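Local structure of monovalent Na+/H+ antiporter subunit D (Dietzia sp. DQ12-45-1b, 7D3U) at residues L3-T8 / V59-A64; D77-L82 / A256-Y261; S360-T365 / T427-G432. The protein probably serves as a membrane-embedded antiporter-like subunit of the bacterial Mrp complex, which exchanges sodium ions for protons across the cell membrane. All coordinates share one frame; numbering follows the deposited sequence.

Contact 1 of 3, residues L3-T8 / V59-A64; sequences LESALT and VVHQVA. With LMT (dodecyl-beta-D-maltoside), chain I.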
loop_
_atom_site.group_PDB
_atom_site.type_symbol
_atom_site.label_atom_id
_atom_site.label_comp_id
_atom_site.label_asym_id
_atom_site.label_seq_id
_atom_site.Cartn_x
_atom_site.Cartn_y
_atom_site.Cartn_z
ATOM N N LEU A 3 -18.847 16.263 24.698
ATOM C CA LEU A 3 -18.306 14.905 24.699
ATOM C C LEU A 3 -18.393 14.313 23.296
ATOM O O LEU A 3 -17.798 13.270 23.014
ATOM C CB LEU A 3 -19.022 14.034 25.740
ATOM C CG LEU A 3 -18.407 12.725 26.256
ATOM C CD1 LEU A 3 -18.609 11.551 25.320
ATOM C CD2 LEU A 3 -16.926 12.926 26.535
ATOM N N GLU A 4 -19.081 15.012 22.393
ATOM C CA GLU A 4 -18.995 14.745 20.966
ATOM C C GLU A 4 -18.199 15.802 20.227
ATOM O O GLU A 4 -17.654 15.509 19.162
ATOM C CB GLU A 4 -20.392 14.649 20.340
ATOM C CG GLU A 4 -21.323 13.687 21.043
ATOM C CD GLU A 4 -22.763 13.864 20.618
ATOM O OE1 GLU A 4 -23.063 14.865 19.934
ATOM O OE2 GLU A 4 -23.595 13.002 20.967
ATOM N N SER A 5 -18.130 17.022 20.761
ATOM C CA SER A 5 -17.184 17.999 20.242
ATOM C C SER A 5 -15.754 17.520 20.432
ATOM O O SER A 5 -14.861 17.906 19.671
ATOM C CB SER A 5 -17.394 19.348 20.927
ATOM O OG SER A 5 -18.774 19.662 21.012
ATOM N N ALA A 6 -15.520 16.677 21.437
ATOM C CA ALA A 6 -14.209 16.092 21.670
ATOM C C ALA A 6 -13.885 14.967 20.698
ATOM O O ALA A 6 -12.793 14.397 20.780
ATOM C CB ALA A 6 -14.110 15.575 23.107
ATOM N N LEU A 7 -14.800 14.636 19.785
ATOM C CA LEU A 7 -14.491 13.651 18.755
ATOM C C LEU A 7 -13.431 14.169 17.797
ATOM O O LEU A 7 -12.645 13.384 17.258
ATOM C CB LEU A 7 -15.758 13.278 17.989
ATOM C CG LEU A 7 -15.856 11.857 17.446
ATOM C CD1 LEU A 7 -15.277 10.874 18.440
ATOM C CD2 LEU A 7 -17.301 11.523 17.150
ATOM N N THR A 8 -13.395 15.483 17.572
ATOM C CA THR A 8 -12.385 16.082 16.713
ATOM C C THR A 8 -10.997 16.063 17.334
ATOM O O THR A 8 -10.019 16.304 16.620
ATOM C CB THR A 8 -12.772 17.520 16.375
ATOM O OG1 THR A 8 -13.225 18.179 17.563
ATOM C CG2 THR A 8 -13.881 17.538 15.345
ATOM N N VAL A 59 -22.379 8.054 16.776
ATOM C CA VAL A 59 -22.093 9.380 17.309
ATOM C C VAL A 59 -21.605 10.260 16.167
ATOM O O VAL A 59 -20.592 9.957 15.530
ATOM C CB VAL A 59 -21.055 9.314 18.436
ATOM C CG1 VAL A 59 -20.586 10.708 18.790
ATOM C CG2 VAL A 59 -21.645 8.620 19.646
ATOM N N VAL A 60 -22.322 11.350 15.912
ATOM C CA VAL A 60 -22.029 12.242 14.797
ATOM C C VAL A 60 -21.847 13.648 15.339
ATOM O O VAL A 60 -22.717 14.163 16.047
ATOM C CB VAL A 60 -23.146 12.215 13.739
ATOM C CG1 VAL A 60 -22.996 13.381 12.784
ATOM C CG2 VAL A 60 -23.122 10.900 12.992
ATOM N N HIS A 61 -20.721 14.268 15.002
ATOM C CA HIS A 61 -20.417 15.631 15.411
ATOM C C HIS A 61 -20.255 16.495 14.170
ATOM O O HIS A 61 -19.347 16.266 13.367
ATOM C CB HIS A 61 -19.150 15.679 16.262
ATOM C CG HIS A 61 -18.732 17.064 16.634
ATOM N ND1 HIS A 61 -17.462 17.545 16.406
ATOM C CD2 HIS A 61 -19.419 18.074 17.216
ATOM C CE1 HIS A 61 -17.384 18.791 16.832
ATOM N NE2 HIS A 61 -18.557 19.137 17.328
ATOM N N GLN A 62 -21.138 17.474 14.007
ATOM C CA GLN A 62 -21.044 18.406 12.888
ATOM C C GLN A 62 -19.944 19.408 13.206
ATOM O O GLN A 62 -20.135 20.318 14.016
ATOM C CB GLN A 62 -22.379 19.098 12.648
ATOM C CG GLN A 62 -23.562 18.153 12.623
ATOM C CD GLN A 62 -23.598 17.299 11.374
ATOM O OE1 GLN A 62 -22.955 17.613 10.373
ATOM N NE2 GLN A 62 -24.354 16.210 11.425
ATOM N N VAL A 63 -18.779 19.227 12.580
ATOM C CA VAL A 63 -17.643 20.106 12.832
ATOM C C VAL A 63 -18.047 21.546 12.568
ATOM O O VAL A 63 -18.640 21.861 11.530
ATOM C CB VAL A 63 -16.446 19.689 11.967
ATOM C CG1 VAL A 63 -15.342 20.723 12.059
ATOM C CG2 VAL A 63 -15.936 18.330 12.400
ATOM N N ALA A 64 -17.746 22.424 13.527
ATOM C CA ALA A 64 -18.097 23.841 13.560
ATOM C C ALA A 64 -19.578 24.072 13.833
ATOM O O ALA A 64 -20.013 25.229 13.846
ATOM C CB ALA A 64 -17.702 24.585 12.275
HETATM C C1B LMT I . -22.672 5.978 27.467
HETATM C C2B LMT I . -23.617 6.962 28.172
HETATM C C3B LMT I . -25.026 6.907 27.548
HETATM C C4B LMT I . -25.536 5.447 27.399
HETATM C C5B LMT I . -24.420 4.557 26.806
HETATM C C6B LMT I . -24.262 4.810 25.309
HETATM O O1B LMT I . -21.437 5.999 28.101
HETATM O O2B LMT I . -23.659 6.605 29.495
HETATM O O3B LMT I . -25.098 7.623 26.378
HETATM O "O4'" LMT I . -25.916 4.941 28.623
HETATM O O5B LMT I . -23.193 4.687 27.478
HETATM O O6B LMT I . -24.547 3.669 24.607
HETATM C "C1'" LMT I . -17.502 7.033 27.155
HETATM C "C2'" LMT I . -18.569 8.140 26.951
HETATM C "C3'" LMT I . -19.951 7.787 27.567
HETATM C "C4'" LMT I . -20.322 6.324 27.308
HETATM C "C5'" LMT I . -19.109 5.552 27.836
HETATM C "C6'" LMT I . -19.335 4.081 28.063
HETATM O "O1'" LMT I . -16.529 7.159 26.208
HETATM O "O2'" LMT I . -18.123 9.273 27.580
HETATM O "O3'" LMT I . -20.914 8.610 27.065
HETATM O "O5'" LMT I . -18.051 5.744 26.953
HETATM O "O6'" LMT I . -20.408 3.734 27.289
HETATM C C1 LMT I . -15.471 8.023 26.544
HETATM C C2 LMT I . -15.295 8.879 25.328
HETATM C C3 LMT I . -13.991 9.590 25.199
HETATM C C4 LMT I . -14.046 10.384 23.923
HETATM C C5 LMT I . -12.705 10.406 23.279
HETATM C C6 LMT I . -12.510 11.622 22.444
HETATM C C7 LMT I . -11.266 12.334 22.881
HETATM C C8 LMT I . -10.129 11.874 22.041
HETATM C C9 LMT I . -8.795 12.353 22.504
HETATM C C10 LMT I . -7.811 12.040 21.416
HETATM C C11 LMT I . -6.408 12.071 21.923
HETATM C C12 LMT I . -5.427 11.828 20.829
#

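Contact 2 of 3, residues D77-L82 / A256-Y261; sequences DMFSAL and AIYRIY. With LMT (dodecyl-beta-D-maltoside), chain R.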
loop_
_atom_site.group_PDB
_atom_site.type_symbol
_atom_site.label_atom_id
_atom_site.label_comp_id
_atom_site.label_asym_id
_atom_site.label_seq_id
_atom_site.Cartn_x
_atom_site.Cartn_y
_atom_site.Cartn_z
ATOM N N ASP A 77 -19.061 4.871 14.515
ATOM C CA ASP A 77 -20.139 3.887 14.485
ATOM C C ASP A 77 -19.608 2.466 14.619
ATOM O O ASP A 77 -20.034 1.561 13.896
ATOM C CB ASP A 77 -20.961 4.026 13.206
ATOM C CG ASP A 77 -20.117 3.902 11.956
ATOM O OD1 ASP A 77 -18.978 4.410 11.956
ATOM O OD2 ASP A 77 -20.591 3.297 10.972
ATOM N N MET A 78 -18.648 2.257 15.521
ATOM C CA MET A 78 -18.164 0.927 15.892
ATOM C C MET A 78 -17.419 0.264 14.737
ATOM O O MET A 78 -16.802 -0.791 14.903
ATOM C CB MET A 78 -19.327 0.052 16.379
ATOM C CG MET A 78 -18.942 -1.333 16.876
ATOM S SD MET A 78 -17.417 -1.340 17.832
ATOM C CE MET A 78 -18.060 -1.226 19.492
ATOM N N PHE A 79 -17.435 0.893 13.567
ATOM C CA PHE A 79 -16.498 0.567 12.505
ATOM C C PHE A 79 -15.348 1.561 12.490
ATOM O O PHE A 79 -14.175 1.172 12.500
ATOM C CB PHE A 79 -17.212 0.551 11.150
ATOM C CG PHE A 79 -16.426 -0.114 10.059
ATOM C CD1 PHE A 79 -15.380 -0.966 10.359
ATOM C CD2 PHE A 79 -16.734 0.116 8.731
ATOM C CE1 PHE A 79 -14.657 -1.577 9.357
ATOM C CE2 PHE A 79 -16.015 -0.491 7.726
ATOM C CZ PHE A 79 -14.976 -1.339 8.039
ATOM N N SER A 80 -15.679 2.852 12.501
ATOM C CA SER A 80 -14.665 3.874 12.710
ATOM C C SER A 80 -13.963 3.679 14.046
ATOM O O SER A 80 -12.751 3.869 14.142
ATOM C CB SER A 80 -15.299 5.261 12.633
ATOM O OG SER A 80 -16.127 5.376 11.491
ATOM N N ALA A 81 -14.698 3.266 15.079
ATOM C CA ALA A 81 -14.089 3.106 16.397
ATOM C C ALA A 81 -13.121 1.928 16.422
ATOM O O ALA A 81 -12.014 2.032 16.966
ATOM C CB ALA A 81 -15.173 2.935 17.459
ATOM N N LEU A 82 -13.527 0.794 15.845
ATOM C CA LEU A 82 -12.638 -0.361 15.782
ATOM C C LEU A 82 -11.406 -0.056 14.944
ATOM O O LEU A 82 -10.281 -0.411 15.321
ATOM C CB LEU A 82 -13.382 -1.572 15.223
ATOM C CG LEU A 82 -14.238 -2.341 16.227
ATOM C CD1 LEU A 82 -15.064 -3.401 15.525
ATOM C CD2 LEU A 82 -13.363 -2.963 17.296
ATOM N N ALA A 256 -12.758 2.707 3.387
ATOM C CA ALA A 256 -13.476 3.606 2.494
ATOM C C ALA A 256 -14.342 2.837 1.511
ATOM O O ALA A 256 -15.483 3.226 1.251
ATOM C CB ALA A 256 -12.493 4.495 1.746
ATOM N N ILE A 257 -13.815 1.750 0.943
ATOM C CA ILE A 257 -14.616 0.940 0.030
ATOM C C ILE A 257 -15.832 0.384 0.753
ATOM O O ILE A 257 -16.953 0.409 0.229
ATOM C CB ILE A 257 -13.764 -0.185 -0.585
ATOM C CG1 ILE A 257 -12.746 0.393 -1.564
ATOM C CG2 ILE A 257 -14.650 -1.191 -1.292
ATOM C CD1 ILE A 257 -12.021 -0.651 -2.375
ATOM N N TYR A 258 -15.631 -0.107 1.978
ATOM C CA TYR A 258 -16.744 -0.626 2.765
ATOM C C TYR A 258 -17.807 0.442 2.977
ATOM O O TYR A 258 -18.987 0.225 2.680
ATOM C CB TYR A 258 -16.239 -1.145 4.108
ATOM C CG TYR A 258 -15.902 -2.614 4.113
ATOM C CD1 TYR A 258 -14.827 -3.099 3.386
ATOM C CD2 TYR A 258 -16.654 -3.515 4.849
ATOM C CE1 TYR A 258 -14.514 -4.435 3.389
ATOM C CE2 TYR A 258 -16.347 -4.854 4.857
ATOM C CZ TYR A 258 -15.277 -5.308 4.126
ATOM O OH TYR A 258 -14.962 -6.643 4.128
ATOM N N ARG A 259 -17.403 1.607 3.485
ATOM C CA ARG A 259 -18.367 2.657 3.790
ATOM C C ARG A 259 -19.088 3.135 2.537
ATOM O O ARG A 259 -20.308 3.334 2.553
ATOM C CB ARG A 259 -17.667 3.826 4.480
ATOM C CG ARG A 259 -18.601 4.937 4.906
ATOM C CD ARG A 259 -19.367 4.546 6.150
ATOM N NE ARG A 259 -18.537 4.635 7.345
ATOM C CZ ARG A 259 -18.877 4.136 8.527
ATOM N NH1 ARG A 259 -20.033 3.507 8.674
ATOM N NH2 ARG A 259 -18.061 4.265 9.563
ATOM N N ILE A 260 -18.355 3.317 1.438
ATOM C CA ILE A 260 -18.962 3.835 0.218
ATOM C C ILE A 260 -19.954 2.833 -0.352
ATOM O O ILE A 260 -21.102 3.180 -0.651
ATOM C CB ILE A 260 -17.877 4.201 -0.810
ATOM C CG1 ILE A 260 -17.095 5.423 -0.337
ATOM C CG2 ILE A 260 -18.503 4.487 -2.152
ATOM C CD1 ILE A 260 -17.974 6.556 0.094
ATOM N N TYR A 261 -19.536 1.576 -0.514
ATOM C CA TYR A 261 -20.447 0.598 -1.091
ATOM C C TYR A 261 -21.597 0.256 -0.158
ATOM O O TYR A 261 -22.645 -0.194 -0.632
ATOM C CB TYR A 261 -19.700 -0.676 -1.477
ATOM C CG TYR A 261 -20.518 -1.574 -2.368
ATOM C CD1 TYR A 261 -20.604 -1.334 -3.730
ATOM C CD2 TYR A 261 -21.224 -2.645 -1.847
ATOM C CE1 TYR A 261 -21.360 -2.143 -4.548
ATOM C CE2 TYR A 261 -21.983 -3.458 -2.657
ATOM C CZ TYR A 261 -22.047 -3.203 -4.007
ATOM O OH TYR A 261 -22.801 -4.013 -4.819
HETATM C C1B LMT R . -28.918 -1.658 -17.930
HETATM C C2B LMT R . -28.494 -1.621 -19.412
HETATM C C3B LMT R . -29.702 -1.865 -20.334
HETATM C C4B LMT R . -30.833 -2.586 -19.568
HETATM C C5B LMT R . -31.248 -1.676 -18.395
HETATM C C6B LMT R . -32.082 -2.464 -17.392
HETATM O O1B LMT R . -27.947 -1.034 -17.156
HETATM O O2B LMT R . -27.953 -0.383 -19.640
HETATM O O3B LMT R . -29.339 -2.529 -21.475
HETATM O "O4'" LMT R . -31.916 -2.806 -20.388
HETATM O O5B LMT R . -30.158 -1.042 -17.750
HETATM O O6B LMT R . -32.541 -1.631 -16.405
HETATM C "C1'" LMT R . -25.222 0.215 -15.592
HETATM C "C2'" LMT R . -25.220 -0.140 -17.087
HETATM C "C3'" LMT R . -25.638 -1.613 -17.252
HETATM C "C4'" LMT R . -26.978 -1.855 -16.545
HETATM C "C5'" LMT R . -26.790 -1.364 -15.091
HETATM C "C6'" LMT R . -27.214 -2.351 -14.038
HETATM O "O1'" LMT R . -24.003 0.703 -15.216
HETATM O "O2'" LMT R . -26.157 0.640 -17.708
HETATM O "O3'" LMT R . -24.688 -2.429 -16.730
HETATM O "O5'" LMT R . -25.465 -0.969 -14.860
HETATM O "O6'" LMT R . -27.360 -3.553 -14.678
HETATM C C1 LMT R . -23.201 -0.172 -14.464
HETATM C C2 LMT R . -22.521 0.711 -13.464
HETATM C C3 LMT R . -21.165 0.282 -13.019
HETATM C C4 LMT R . -21.157 0.309 -11.516
HETATM C C5 LMT R . -19.940 -0.373 -11.003
HETATM C C6 LMT R . -20.079 -0.775 -9.576
HETATM C C7 LMT R . -18.833 -1.474 -9.133
HETATM C C8 LMT R . -18.986 -1.896 -7.717
HETATM C C9 LMT R . -17.801 -2.619 -7.176
HETATM C C10 LMT R . -18.068 -2.903 -5.727
HETATM C C11 LMT R . -18.276 -4.362 -5.484
HETATM C C12 LMT R . -17.452 -4.847 -4.342
#

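Contact 3 of 3, residues S360-T365 / T427-G432; sequences SGLAKT and TGIFLG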
loop_
_atom_site.group_PDB
_atom_site.type_symbol
_atom_site.label_atom_id
_atom_site.label_comp_id
_atom_site.label_asym_id
_atom_site.label_seq_id
_atom_site.Cartn_x
_atom_site.Cartn_y
_atom_site.Cartn_z
ATOM N N SER A 360 20.364 -18.627 8.478
ATOM C CA SER A 360 19.941 -19.953 8.897
ATOM C C SER A 360 20.042 -20.055 10.409
ATOM O O SER A 360 20.888 -19.411 11.033
ATOM C CB SER A 360 20.788 -21.046 8.236
ATOM O OG SER A 360 20.593 -21.060 6.833
ATOM N N GLY A 361 19.167 -20.872 10.987
ATOM C CA GLY A 361 19.228 -21.146 12.407
ATOM C C GLY A 361 18.738 -20.038 13.305
ATOM O O GLY A 361 18.945 -20.115 14.519
ATOM N N LEU A 362 18.093 -19.009 12.754
ATOM C CA LEU A 362 17.606 -17.912 13.581
ATOM C C LEU A 362 16.555 -18.365 14.583
ATOM O O LEU A 362 16.286 -17.644 15.550
ATOM C CB LEU A 362 17.040 -16.799 12.702
ATOM C CG LEU A 362 17.976 -15.618 12.464
ATOM C CD1 LEU A 362 19.310 -16.095 11.931
ATOM C CD2 LEU A 362 17.345 -14.630 11.510
ATOM N N ALA A 363 15.953 -19.537 14.379
ATOM C CA ALA A 363 15.039 -20.080 15.374
ATOM C C ALA A 363 15.774 -20.612 16.592
ATOM O O ALA A 363 15.152 -20.804 17.642
ATOM C CB ALA A 363 14.183 -21.186 14.760
ATOM N N LYS A 364 17.078 -20.857 16.479
ATOM C CA LYS A 364 17.871 -21.352 17.595
ATOM C C LYS A 364 18.564 -20.229 18.352
ATOM O O LYS A 364 18.631 -20.262 19.584
ATOM C CB LYS A 364 18.912 -22.355 17.095
ATOM C CG LYS A 364 19.807 -22.911 18.187
ATOM C CD LYS A 364 20.635 -24.080 17.684
ATOM C CE LYS A 364 21.421 -24.721 18.816
ATOM N NZ LYS A 364 22.416 -23.781 19.400
ATOM N N THR A 365 19.076 -19.230 17.637
ATOM C CA THR A 365 19.794 -18.135 18.272
ATOM C C THR A 365 18.877 -17.003 18.705
ATOM O O THR A 365 19.215 -16.268 19.639
ATOM C CB THR A 365 20.863 -17.586 17.326
ATOM O OG1 THR A 365 20.285 -16.585 16.482
ATOM C CG2 THR A 365 21.424 -18.697 16.461
ATOM N N THR A 427 11.717 -21.816 6.607
ATOM C CA THR A 427 12.781 -22.764 6.309
ATOM C C THR A 427 14.048 -22.058 5.846
ATOM O O THR A 427 15.158 -22.495 6.170
ATOM C CB THR A 427 12.306 -23.754 5.245
ATOM O OG1 THR A 427 11.112 -24.402 5.697
ATOM C CG2 THR A 427 13.367 -24.804 4.976
ATOM N N GLY A 428 13.907 -20.966 5.099
ATOM C CA GLY A 428 15.068 -20.265 4.593
ATOM C C GLY A 428 15.691 -19.275 5.545
ATOM O O GLY A 428 16.790 -18.787 5.270
ATOM N N ILE A 429 15.027 -18.957 6.655
ATOM C CA ILE A 429 15.545 -18.013 7.636
ATOM C C ILE A 429 15.743 -18.666 8.999
ATOM O O ILE A 429 16.788 -18.499 9.634
ATOM C CB ILE A 429 14.638 -16.769 7.755
ATOM C CG1 ILE A 429 14.734 -15.919 6.492
ATOM C CG2 ILE A 429 15.016 -15.944 8.967
ATOM C CD1 ILE A 429 14.000 -14.607 6.594
ATOM N N PHE A 430 14.753 -19.426 9.461
ATOM C CA PHE A 430 14.739 -19.870 10.849
ATOM C C PHE A 430 15.212 -21.301 11.048
ATOM O O PHE A 430 15.884 -21.580 12.045
ATOM C CB PHE A 430 13.331 -19.723 11.432
ATOM C CG PHE A 430 12.882 -18.299 11.564
ATOM C CD1 PHE A 430 12.215 -17.673 10.529
ATOM C CD2 PHE A 430 13.139 -17.582 12.714
ATOM C CE1 PHE A 430 11.805 -16.365 10.645
ATOM C CE2 PHE A 430 12.731 -16.273 12.832
ATOM C CZ PHE A 430 12.064 -15.666 11.798
ATOM N N LEU A 431 14.889 -22.215 10.140
ATOM C CA LEU A 431 15.268 -23.612 10.299
ATOM C C LEU A 431 16.631 -23.865 9.668
ATOM O O LEU A 431 16.882 -23.457 8.530
ATOM C CB LEU A 431 14.219 -24.532 9.680
ATOM C CG LEU A 431 12.912 -24.662 10.460
ATOM C CD1 LEU A 431 12.055 -25.770 9.878
ATOM C CD2 LEU A 431 13.190 -24.912 11.930
ATOM N N GLY A 432 17.503 -24.539 10.411
ATOM C CA GLY A 432 18.827 -24.863 9.920
ATOM C C GLY A 432 19.889 -24.736 10.990
ATOM O O GLY A 432 19.588 -24.369 12.129
#

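Contact 1 of 3, residues L3-T8 / V59-A64
The CA atoms of Glu4 and His61 lie 5.8 Å apart, the shortest CA–CA distance between the chain leading into the 3-10 segment 5-7 and the strand 59-62, and no hydrogen bond crosses between the two pieces. The turn holds itself together: Leu7 N donates to Glu4 O at 3.0 Å, a three-residue span. That same carbonyl oxygen sits over one face of the His61 ring, offset toward the rim, with Glu4 O 3.2 Å from His61 CG; its angle to His61 ND1 is too poor for a hydrogen bond. On this face Ser5 CA makes a CH-pi contact, 3.5 Å from the centroid of the His61 ring and 17° off the normal. Because His61 CG stands anti to the backbone N (chi1 176°), the ring extends from the strand to slide beneath the turn. Strand 59-62 forms an antiparallel beta hairpin with strand 73-76, Val59 pairing with Leu76 and His61 with Phe74, and strand alternation turns Val59 and His61 toward residues 3-8 while Val60 points away. At the edge of the imidazole, near its plane, lies Thr8 CG2, 3.7 Å from His61 ND1, and this methyl also touches Val63 CG2. The Thr8 hydroxyl turns back, OG1 donating to Ser5 O at 2.7 Å, nearly in line with the carbonyl (163°). With an alanine in place of His61, Glu4 O and Ser5 CA would probably lose the flat surface they rest on, and the Thr8 methyl its neighbour at the ring edge. Farther along, Val59 CG1 meets both Leu7 CD2, at 3.8 Å, and the aliphatic Glu4 CG. Subunit A borders this contact: its Phe869 packs on Ser5 and its Ser873 on His61.

Contact 2 of 3, residues D77-L82 / A256-Y261
Asp77 and Arg259 come from opposite directions and join in a two-pronged salt bridge. Arg259 NH2 donates to Asp77 OD1 at 2.6 Å (N-H...O angle 139°); the second prong, Arg259 NH1 to Asp77 OD2, is modelled implausibly short (2.4 Å), so its geometry is doubtful. The match is not flat: carboxylate and guanidinium planes are 34° apart, and OD1, which uses its syn lone pair, is tilted out of the guanidinium plane. Arg259 leaves its helix with CG anti to the backbone N, then bends at chi2 and chi3. Helix 249-263 shares a predicted transmembrane span with the end of the preceding short helix 239-245, and here it is tied to the chain between strand 73-76 and helix 80-101 by charges buried among membrane helices. Phe79 CD2 lies over one face of the guanidinium, whereas Ser80 OG stands at its edge, 2.9 Å from Arg259 NH2. Tyr255 OH hydrogen-bonds both Ser80 OG and Arg259 NH2. Tyr258 CB lies at the edge of the Phe79 ring, near its plane, 3.7 Å from Phe79 CE2; the rings meet obliquely, planes at 61°. Tyr258 OH bonds to Ile311 O, and both side chains pack on Ile327 of helix 320-350.

Contact 3 of 3, residues S360-T365 / T427-G432
Two amides grip the carbonyl oxygen of Gly361, whose own CA rests against Phe430 O and Gly432 O: Lys364 N donates to Gly361 O at 2.8 Å, and Thr365 N donates to it as well. Gly361 is the N-cap residue of the short helix 362-365, and the next two N-H groups turn to the end of helix 405-430. Ala363 N donates to Phe430 O at 3.1 Å, at 158° and on a lone pair in the carbonyl plane; Leu362 N makes a weak bond to Ile429 O. The two chain pieces run 90° apart. Apolar groups flank the bonds: Ala363 CB touches Phe430 CB at 3.7 Å, and Leu362 CD2 crosses to Ile429 CG2 at the same distance. That CG2 also covers one face of the Phe430 ring, which stacks with Phe373. Positive phi at Gly361 and the backbone angles of Gly432 both suit glycine. Carbonyls left over at the wide, pi-type final turn of one helix thus meet amides at the start of another, a pairing of opposite helix-end dipoles that is likely to be electrostatically favourable.

Overall arrangement
From the N terminus, contact 1 comes first: residues 59-64 return to 3-8, closing a loop that carries helices 9-23 and 28-49. Strand 73-76, hairpin partner of 59-62, then leads directly into segment 77-82, where contact 2 begins; the centres of these two contacts are about 17 Å apart. Contact 2 closes a much longer loop, in which helices 80-101 through 249-263 are spanned before Arg259 is reached. Contact 3 joins the short helix 362-365 to the end of helix 405-430 across helices 367-380 and 387-401; its centre lies about 51 Å from that of contact 1, on the opposite side of the chain's centre. The three loops run in series, none enclosing or crossing another.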